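Local coordinates for oligopeptide ABC transporter, periplasmic oligopeptide-binding protein, putative (Thermotoga maritima MSB8, PDB 5IPW) that probably binds oligopeptides in the periplasm for uptake by an ABC transporter, at residues K100-L105 with Y111-R116; A85-E90 with D615-T620. All blocks are in the same frame, centred on the assembly; numbering follows the deposited sequence.

Contact 1: residues K100-L105 with Y111-R116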
ATOM      1  N   LYS A 100       9.499 -19.679  -7.358  1.00 46.67           N
ATOM      2  CA  LYS A 100      10.463 -19.348  -8.407  1.00 47.15           C
ATOM      3  C   LYS A 100       9.770 -18.916  -9.707  1.00 47.56           C
ATOM      4  O   LYS A 100      10.304 -18.103 -10.467  1.00 48.27           O
ATOM      5  CB  LYS A 100      11.428 -20.504  -8.651  1.00 47.63           C
ATOM      6  CG  LYS A 100      10.810 -21.769  -9.214  1.00 50.49           C
ATOM      7  CD  LYS A 100      11.772 -22.940  -9.064  1.00 53.18           C
ATOM      8  CE  LYS A 100      11.356 -24.129  -9.913  1.00 57.14           C
ATOM      9  NZ  LYS A 100      12.538 -24.808 -10.515  1.00 60.76           N
ATOM     10  N   SER A 101       8.581 -19.445  -9.956  1.00 48.89           N
ATOM     11  CA  SER A 101       7.809 -19.069 -11.142  1.00 50.82           C
ATOM     12  C   SER A 101       6.362 -19.445 -10.958  1.00 51.41           C
ATOM     13  O   SER A 101       6.025 -20.319 -10.154  1.00 50.68           O
ATOM     14  CB  SER A 101       8.350 -19.745 -12.406  1.00 51.19           C
ATOM     15  OG  SER A 101       8.360 -21.157 -12.269  1.00 52.93           O
ATOM     16  N   TRP A 102       5.506 -18.755 -11.698  1.00 52.99           N
ATOM     17  CA  TRP A 102       4.079 -18.984 -11.619  1.00 54.03           C
ATOM     18  C   TRP A 102       3.475 -18.935 -13.006  1.00 56.60           C
ATOM     19  O   TRP A 102       4.153 -18.644 -13.990  1.00 55.37           O
ATOM     20  CB  TRP A 102       3.411 -17.982 -10.671  1.00 53.67           C
ATOM     21  CG  TRP A 102       3.788 -16.555 -10.918  1.00 53.63           C
ATOM     22  CD1 TRP A 102       3.056 -15.616 -11.578  1.00 52.14           C
ATOM     23  CD2 TRP A 102       4.987 -15.904 -10.491  1.00 54.11           C
ATOM     24  NE1 TRP A 102       3.726 -14.421 -11.595  1.00 52.83           N
ATOM     25  CE2 TRP A 102       4.916 -14.569 -10.935  1.00 54.09           C
ATOM     26  CE3 TRP A 102       6.116 -16.321  -9.779  1.00 53.70           C
ATOM     27  CZ2 TRP A 102       5.932 -13.648 -10.692  1.00 54.38           C
ATOM     28  CZ3 TRP A 102       7.128 -15.409  -9.544  1.00 54.05           C
ATOM     29  CH2 TRP A 102       7.030 -14.087  -9.997  1.00 55.12           C
ATOM     30  N   GLU A 103       2.187 -19.232 -13.067  1.00 61.89           N
ATOM     31  CA  GLU A 103       1.537 -19.553 -14.313  1.00 63.36           C
ATOM     32  C   GLU A 103       0.077 -19.171 -14.176  1.00 64.06           C
ATOM     33  O   GLU A 103      -0.578 -19.575 -13.217  1.00 63.02           O
ATOM     34  CB  GLU A 103       1.683 -21.050 -14.546  1.00 65.53           C
ATOM     35  CG  GLU A 103       2.013 -21.439 -15.967  1.00 69.60           C
ATOM     36  CD  GLU A 103       2.290 -22.923 -16.097  1.00 73.72           C
ATOM     37  OE1 GLU A 103       2.767 -23.539 -15.117  1.00 70.77           O
ATOM     38  OE2 GLU A 103       2.026 -23.475 -17.186  1.00 80.43           O
ATOM     39  N   VAL A 104      -0.417 -18.368 -15.113  1.00 67.62           N
ATOM     40  CA  VAL A 104      -1.819 -17.959 -15.127  1.00 71.74           C
ATOM     41  C   VAL A 104      -2.516 -18.667 -16.284  1.00 73.60           C
ATOM     42  O   VAL A 104      -2.158 -18.447 -17.444  1.00 71.51           O
ATOM     43  CB  VAL A 104      -1.965 -16.439 -15.317  1.00 72.74           C
ATOM     44  CG1 VAL A 104      -3.402 -16.016 -15.046  1.00 73.91           C
ATOM     45  CG2 VAL A 104      -0.998 -15.687 -14.414  1.00 73.00           C
ATOM     46  N   LEU A 105      -3.503 -19.507 -15.969  1.00 73.62           N
ATOM     47  CA  LEU A 105      -4.166 -20.335 -16.982  1.00 72.27           C
ATOM     48  C   LEU A 105      -5.679 -20.155 -16.980  1.00 71.72           C
ATOM     49  O   LEU A 105      -6.238 -19.529 -16.075  1.00 70.95           O
ATOM     50  CB  LEU A 105      -3.818 -21.814 -16.779  1.00 71.01           C
ATOM     51  CG  LEU A 105      -2.333 -22.174 -16.728  1.00 71.89           C
ATOM     52  CD1 LEU A 105      -2.149 -23.653 -16.425  1.00 70.87           C
ATOM     53  CD2 LEU A 105      -1.636 -21.811 -18.030  1.00 72.96           C
ATOM     54  N   TYR A 111      -4.366 -20.445 -11.182  1.00 67.02           N
ATOM     55  CA  TYR A 111      -2.982 -20.007 -11.015  1.00 62.90           C
ATOM     56  C   TYR A 111      -2.166 -21.148 -10.439  1.00 58.43           C
ATOM     57  O   TYR A 111      -2.574 -21.770  -9.460  1.00 53.25           O
ATOM     58  CB  TYR A 111      -2.913 -18.809 -10.074  1.00 63.37           C
ATOM     59  CG  TYR A 111      -3.688 -17.608 -10.557  1.00 65.57           C
ATOM     60  CD1 TYR A 111      -5.027 -17.441 -10.226  1.00 67.13           C
ATOM     61  CD2 TYR A 111      -3.082 -16.641 -11.354  1.00 67.78           C
ATOM     62  CE1 TYR A 111      -5.742 -16.341 -10.668  1.00 70.12           C
ATOM     63  CE2 TYR A 111      -3.787 -15.535 -11.800  1.00 70.24           C
ATOM     64  CZ  TYR A 111      -5.117 -15.390 -11.456  1.00 72.68           C
ATOM     65  OH  TYR A 111      -5.821 -14.293 -11.893  1.00 73.50           O
ATOM     66  N   ILE A 112      -1.028 -21.432 -11.064  1.00 56.99           N
ATOM     67  CA  ILE A 112      -0.079 -22.412 -10.547  1.00 58.55           C
ATOM     68  C   ILE A 112       1.150 -21.669 -10.041  1.00 57.37           C
ATOM     69  O   ILE A 112       1.698 -20.826 -10.747  1.00 59.05           O
ATOM     70  CB  ILE A 112       0.354 -23.431 -11.628  1.00 59.57           C
ATOM     71  CG1 ILE A 112      -0.687 -24.545 -11.779  1.00 61.07           C
ATOM     72  CG2 ILE A 112       1.682 -24.088 -11.267  1.00 59.50           C
ATOM     73  CD1 ILE A 112      -2.017 -24.106 -12.339  1.00 61.92           C
ATOM     74  N   PHE A 113       1.576 -21.989  -8.823  1.00 56.37           N
ATOM     75  CA  PHE A 113       2.829 -21.471  -8.277  1.00 52.65           C
ATOM     76  C   PHE A 113       3.810 -22.616  -8.091  1.00 51.73           C
ATOM     77  O   PHE A 113       3.474 -23.643  -7.495  1.00 48.09           O
ATOM     78  CB  PHE A 113       2.600 -20.765  -6.941  1.00 50.76           C
ATOM     79  CG  PHE A 113       1.876 -19.461  -7.062  1.00 49.96           C
ATOM     80  CD1 PHE A 113       2.566 -18.299  -7.353  1.00 50.33           C
ATOM     81  CD2 PHE A 113       0.502 -19.397  -6.885  1.00 51.22           C
ATOM     82  CE1 PHE A 113       1.899 -17.089  -7.475  1.00 50.06           C
ATOM     83  CE2 PHE A 113      -0.170 -18.194  -6.998  1.00 50.94           C
ATOM     84  CZ  PHE A 113       0.530 -17.036  -7.295  1.00 50.00           C
ATOM     85  N   HIS A 114       5.025 -22.422  -8.603  1.00 52.53           N
ATOM     86  CA  HIS A 114       6.075 -23.425  -8.533  1.00 52.74           C
ATOM     87  C   HIS A 114       7.036 -23.090  -7.409  1.00 51.79           C
ATOM     88  O   HIS A 114       7.722 -22.070  -7.446  1.00 53.01           O
ATOM     89  CB  HIS A 114       6.822 -23.499  -9.859  1.00 55.04           C
ATOM     90  CG  HIS A 114       5.948 -23.878 -11.011  1.00 57.92           C
ATOM     91  ND1 HIS A 114       5.730 -25.189 -11.377  1.00 57.99           N
ATOM     92  CD2 HIS A 114       5.221 -23.120 -11.865  1.00 58.63           C
ATOM     93  CE1 HIS A 114       4.914 -25.220 -12.416  1.00 58.78           C
ATOM     94  NE2 HIS A 114       4.590 -23.979 -12.730  1.00 59.15           N
ATOM     95  N   LEU A 115       7.081 -23.966  -6.416  1.00 49.40           N
ATOM     96  CA  LEU A 115       7.853 -23.734  -5.210  1.00 48.46           C
ATOM     97  C   LEU A 115       9.272 -24.242  -5.369  1.00 48.67           C
ATOM     98  O   LEU A 115       9.609 -24.874  -6.373  1.00 50.25           O
ATOM     99  CB  LEU A 115       7.179 -24.422  -4.024  1.00 48.52           C
ATOM    100  CG  LEU A 115       5.701 -24.086  -3.810  1.00 48.42           C
ATOM    101  CD1 LEU A 115       5.211 -24.727  -2.521  1.00 49.91           C
ATOM    102  CD2 LEU A 115       5.471 -22.585  -3.781  1.00 48.52           C
ATOM    103  N   ARG A 116      10.090 -23.977  -4.355  1.00 46.54           N
ATOM    104  CA  ARG A 116      11.510 -24.252  -4.408  1.00 44.96           C
ATOM    105  C   ARG A 116      11.734 -25.466  -3.526  1.00 46.97           C
ATOM    106  O   ARG A 116      11.456 -25.440  -2.324  1.00 48.04           O
ATOM    107  CB  ARG A 116      12.313 -23.030  -3.937  1.00 44.39           C
ATOM    108  CG  ARG A 116      11.631 -21.702  -4.272  1.00 45.26           C
ATOM    109  CD  ARG A 116      12.338 -20.475  -3.713  1.00 44.04           C
ATOM    110  NE  ARG A 116      13.396 -20.105  -4.626  1.00 44.67           N
ATOM    111  CZ  ARG A 116      13.381 -19.083  -5.472  1.00 44.75           C
ATOM    112  NH1 ARG A 116      12.375 -18.221  -5.540  1.00 42.12           N
ATOM    113  NH2 ARG A 116      14.425 -18.920  -6.263  1.00 49.65           N
TER
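His114 meets two residues of the neighbouring strand, Ser101 through its backbone and Glu103 through its ring. The strands 101-105 and 111-115 run antiparallel (167° between directions, axes 4.6 Å apart), and Ser101 and His114 form a hydrogen-bonded pair, with His114 N 2.8 Å from Ser101 O. On the face they share with Glu103 and Ile112, His114 NE2 donates to Glu103 OE1 at 3.0 Å. The bond is nearly straight (169°); Glu103 OE1 lies in the ring plane of His114, and carboxylate and ring are close to coplanar. With CG of His114 anti to its carbonyl carbon (chi1 -61°), the ring reaches Glu103, while Ile112 CG2 packs on one of its faces. Replacing His114 by an alanine removes the imidazole, and Glu103 OE1 would probably lose this donor, leaving the carboxylate freer to turn. Lys100 N lies 3.0 Å from His114 O; Lys100 CG is close to that oxygen, and the amine continues to a salt bridge with Glu46. The guanidinium of Arg116, whose NE bonds to the backbone O of Glu46, lays one face against Lys100 CA. On the other face of the sheet, Trp102 CB touches Phe113 CD1 at 3.4 Å, and Val104 CG1 meets Tyr111 CE2. The pair forms a beta hairpin within a five-stranded antiparallel sheet: strand 166-171 bonds to the far edge of 111-115, and Leu115 packs on helix 129-140.

Contact 2: residues A85-E90 with D615-T620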
ATOM      1  N   ALA A  85       5.390 -14.241  -4.264  1.00 39.25           N
ATOM      2  CA  ALA A  85       6.020 -13.314  -5.172  1.00 40.71           C
ATOM      3  C   ALA A  85       5.873 -11.921  -4.597  1.00 41.01           C
ATOM      4  O   ALA A  85       4.785 -11.528  -4.172  1.00 41.48           O
ATOM      5  CB  ALA A  85       5.372 -13.402  -6.541  1.00 40.87           C
ATOM      6  N   PHE A  86       6.975 -11.185  -4.571  1.00 41.78           N
ATOM      7  CA  PHE A  86       6.988  -9.851  -3.993  1.00 42.80           C
ATOM      8  C   PHE A  86       6.573  -8.831  -5.024  1.00 45.66           C
ATOM      9  O   PHE A  86       6.652  -9.078  -6.236  1.00 45.24           O
ATOM     10  CB  PHE A  86       8.384  -9.487  -3.489  1.00 40.49           C
ATOM     11  CG  PHE A  86       8.825 -10.288  -2.303  1.00 40.84           C
ATOM     12  CD1 PHE A  86       8.474  -9.901  -1.020  1.00 40.85           C
ATOM     13  CD2 PHE A  86       9.603 -11.417  -2.463  1.00 40.70           C
ATOM     14  CE1 PHE A  86       8.883 -10.630   0.079  1.00 39.91           C
ATOM     15  CE2 PHE A  86      10.018 -12.150  -1.363  1.00 41.44           C
ATOM     16  CZ  PHE A  86       9.654 -11.755  -0.091  1.00 40.68           C
ATOM     17  N   TRP A  87       6.142  -7.676  -4.531  1.00 49.34           N
ATOM     18  CA  TRP A  87       6.100  -6.482  -5.357  1.00 51.91           C
ATOM     19  C   TRP A  87       7.525  -6.222  -5.816  1.00 54.24           C
ATOM     20  O   TRP A  87       8.480  -6.555  -5.118  1.00 54.28           O
ATOM     21  CB  TRP A  87       5.638  -5.255  -4.552  1.00 50.47           C
ATOM     22  CG  TRP A  87       4.192  -5.195  -4.175  1.00 48.68           C
ATOM     23  CD1 TRP A  87       3.689  -5.040  -2.920  1.00 50.02           C
ATOM     24  CD2 TRP A  87       3.064  -5.245  -5.057  1.00 48.05           C
ATOM     25  NE1 TRP A  87       2.316  -4.998  -2.957  1.00 49.77           N
ATOM     26  CE2 TRP A  87       1.904  -5.127  -4.258  1.00 48.94           C
ATOM     27  CE3 TRP A  87       2.918  -5.380  -6.442  1.00 46.80           C
ATOM     28  CZ2 TRP A  87       0.616  -5.143  -4.798  1.00 47.67           C
ATOM     29  CZ3 TRP A  87       1.636  -5.399  -6.980  1.00 46.81           C
ATOM     30  CH2 TRP A  87       0.503  -5.282  -6.159  1.00 48.01           C
ATOM     31  N   ASP A  88       7.685  -5.612  -6.977  1.00 61.27           N
ATOM     32  CA  ASP A  88       8.929  -4.917  -7.245  1.00 67.48           C
ATOM     33  C   ASP A  88       8.930  -3.661  -6.358  1.00 72.97           C
ATOM     34  O   ASP A  88       7.995  -3.432  -5.579  1.00 66.47           O
ATOM     35  CB  ASP A  88       9.052  -4.555  -8.717  1.00 69.04           C
ATOM     36  CG  ASP A  88       8.149  -3.416  -9.112  1.00 72.05           C
ATOM     37  OD1 ASP A  88       7.038  -3.295  -8.550  1.00 70.95           O
ATOM     38  OD2 ASP A  88       8.555  -2.638  -9.996  1.00 79.44           O
ATOM     39  N   LYS A  89       9.970  -2.846  -6.472  1.00 80.27           N
ATOM     40  CA  LYS A  89      10.079  -1.645  -5.642  1.00 80.45           C
ATOM     41  C   LYS A  89       8.941  -0.631  -5.891  1.00 81.89           C
ATOM     42  O   LYS A  89       8.449  -0.021  -4.940  1.00 74.78           O
ATOM     43  CB  LYS A  89      11.443  -0.984  -5.859  1.00 79.01           C
ATOM     44  CG  LYS A  89      11.660   0.293  -5.074  1.00 75.57           C
ATOM     45  CD  LYS A  89      12.887   1.036  -5.567  1.00 73.42           C
ATOM     46  CE  LYS A  89      12.946   2.424  -4.961  1.00 71.31           C
ATOM     47  NZ  LYS A  89      14.187   3.142  -5.349  1.00 74.33           N
ATOM     48  N   GLU A  90       8.531  -0.453  -7.152  1.00 82.76           N
ATOM     49  CA  GLU A  90       7.520   0.570  -7.498  1.00 85.28           C
ATOM     50  C   GLU A  90       6.076   0.146  -7.156  1.00 84.03           C
ATOM     51  O   GLU A  90       5.284   0.959  -6.660  1.00 83.63           O
ATOM     52  CB  GLU A  90       7.657   1.017  -8.973  1.00 89.05           C
ATOM     53  CG  GLU A  90       6.954   0.157 -10.025  1.00 90.28           C
ATOM     54  CD  GLU A  90       7.116   0.695 -11.442  1.00 92.34           C
ATOM     55  OE1 GLU A  90       6.908  -0.075 -12.406  1.00 94.31           O
ATOM     56  OE2 GLU A  90       7.448   1.889 -11.599  1.00 92.69           O
ATOM     57  N   ASP A 615       3.435   3.165   1.330  1.00 57.04           N
ATOM     58  CA  ASP A 615       1.999   2.883   1.359  1.00 58.92           C
ATOM     59  C   ASP A 615       1.804   1.530   2.056  1.00 57.27           C
ATOM     60  O   ASP A 615       2.708   0.697   2.044  1.00 57.23           O
ATOM     61  CB  ASP A 615       1.438   2.841  -0.077  1.00 63.34           C
ATOM     62  CG  ASP A 615      -0.041   3.256  -0.166  1.00 68.55           C
ATOM     63  OD1 ASP A 615      -0.650   3.602   0.873  1.00 71.40           O
ATOM     64  OD2 ASP A 615      -0.595   3.238  -1.294  1.00 67.03           O
ATOM     65  N   ASP A 616       0.642   1.310   2.667  1.00 55.97           N
ATOM     66  CA  ASP A 616       0.375   0.035   3.353  1.00 55.71           C
ATOM     67  C   ASP A 616       0.265  -1.124   2.352  1.00 52.41           C
ATOM     68  O   ASP A 616       0.686  -2.241   2.641  1.00 53.18           O
ATOM     69  CB  ASP A 616      -0.885   0.125   4.230  1.00 56.90           C
ATOM     70  CG  ASP A 616      -1.258  -1.217   4.874  1.00 60.77           C
ATOM     71  OD1 ASP A 616      -1.951  -2.032   4.220  1.00 62.36           O
ATOM     72  OD2 ASP A 616      -0.872  -1.456   6.040  1.00 61.54           O
ATOM     73  N   VAL A 617      -0.293  -0.849   1.182  1.00 49.12           N
ATOM     74  CA  VAL A 617      -0.394  -1.837   0.107  1.00 49.44           C
ATOM     75  C   VAL A 617       0.963  -2.394  -0.333  1.00 49.02           C
ATOM     76  O   VAL A 617       1.056  -3.556  -0.723  1.00 50.32           O
ATOM     77  CB  VAL A 617      -1.160  -1.266  -1.114  1.00 50.91           C
ATOM     78  CG1 VAL A 617      -0.541   0.041  -1.602  1.00 51.99           C
ATOM     79  CG2 VAL A 617      -1.231  -2.278  -2.249  1.00 50.43           C
ATOM     80  N   LEU A 618       2.010  -1.576  -0.268  1.00 49.08           N
ATOM     81  CA  LEU A 618       3.360  -2.028  -0.617  1.00 48.46           C
ATOM     82  C   LEU A 618       4.115  -2.592   0.589  1.00 45.63           C
ATOM     83  O   LEU A 618       5.292  -2.953   0.489  1.00 45.09           O
ATOM     84  CB  LEU A 618       4.158  -0.881  -1.233  1.00 50.77           C
ATOM     85  CG  LEU A 618       3.563  -0.197  -2.463  1.00 52.56           C
ATOM     86  CD1 LEU A 618       4.428   0.991  -2.856  1.00 52.62           C
ATOM     87  CD2 LEU A 618       3.427  -1.167  -3.627  1.00 54.41           C
ATOM     88  N   ARG A 619       3.434  -2.660   1.727  1.00 44.81           N
ATOM     89  CA  ARG A 619       3.976  -3.263   2.949  1.00 43.62           C
ATOM     90  C   ARG A 619       5.219  -2.531   3.451  1.00 40.90           C
ATOM     91  O   ARG A 619       6.061  -3.125   4.111  1.00 41.56           O
ATOM     92  CB  ARG A 619       4.289  -4.755   2.723  1.00 43.23           C
ATOM     93  CG  ARG A 619       3.209  -5.551   1.992  1.00 43.65           C
ATOM     94  CD  ARG A 619       1.844  -5.419   2.644  1.00 43.13           C
ATOM     95  NE  ARG A 619       1.866  -5.907   4.018  1.00 43.52           N
ATOM     96  CZ  ARG A 619       1.068  -5.489   4.998  1.00 42.69           C
ATOM     97  NH1 ARG A 619       0.155  -4.549   4.788  1.00 43.57           N
ATOM     98  NH2 ARG A 619       1.192  -6.013   6.207  1.00 42.21           N
ATOM     99  N   THR A 620       5.323  -1.240   3.149  1.00 38.82           N
ATOM    100  CA  THR A 620       6.512  -0.471   3.492  1.00 38.16           C
ATOM    101  C   THR A 620       6.851  -0.696   4.965  1.00 37.11           C
ATOM    102  O   THR A 620       5.962  -0.668   5.801  1.00 37.11           O
ATOM    103  CB  THR A 620       6.308   1.023   3.179  1.00 37.33           C
ATOM    104  OG1 THR A 620       6.095   1.185   1.771  1.00 38.41           O
ATOM    105  CG2 THR A 620       7.516   1.844   3.570  1.00 37.58           C
TER
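Trp87 reaches the 615-620 loop through one polar and several apolar contacts. The polar one is a hydrogen bond from Trp87 NE1 to Val617 O, 2.9 Å long and bent to 144° at the hydrogen. The carbonyl oxygen lies near the indole edge but 23° out of the ring plane, and the donor is likewise tilted from the carbonyl plane. Trp87 starts out toward the loop from its backbone, and with CG anti to the carbonyl carbon (chi1 -72°) its NE1 edge meets Val617 O. The apolar contacts come mainly from Leu618, whose CD2 lies over one face of the Trp87 five-membered ring, 4.0 Å from its centroid, in a CH-pi contact. Leu618 CD1 is 3.9 Å from Glu90 O, and Val617 CG2 approaches Trp87 CZ2 more loosely. The loop itself holds a type I turn from Asp616 to Arg619. Arg619 N and NH1 reach Asp616 O from opposite faces of its plane, and Arg619 NH1 also makes a salt bridge to Asp616 OD1 at 3.3 Å. This ion pair, like those to Lys78 and Glu81, belongs to the loop side and does not cross to 85-90. What crosses is one indole N-H satisfied by a main-chain carbonyl, plus apolar packing: a largely uncharged, buried join.

Overall arrangement
The two contacts meet at one antiparallel sheet: contact 1 lies within it, and contact 2 joins its outer strand 85-87 to a loop. Strand 85-87 runs beside 94-105, the strand that supplies the first half of contact 1. Their centres lie about 20 Å apart, yet they touch directly: Trp102 CH2 packs 3.9 Å from Ala85 CB. The two differ in reach. Contact 1 is a local hairpin, its segments six residues apart, its centre about 24 Å from the centre of the chain; contact 2 spans 525 residues and its centre lies about 6 Å from that of the chain. In sequence the hairpin is nested inside the loop that contact 2 closes, and strand 85-87 itself supplies Trp87, which meets the loop after strand 613-614.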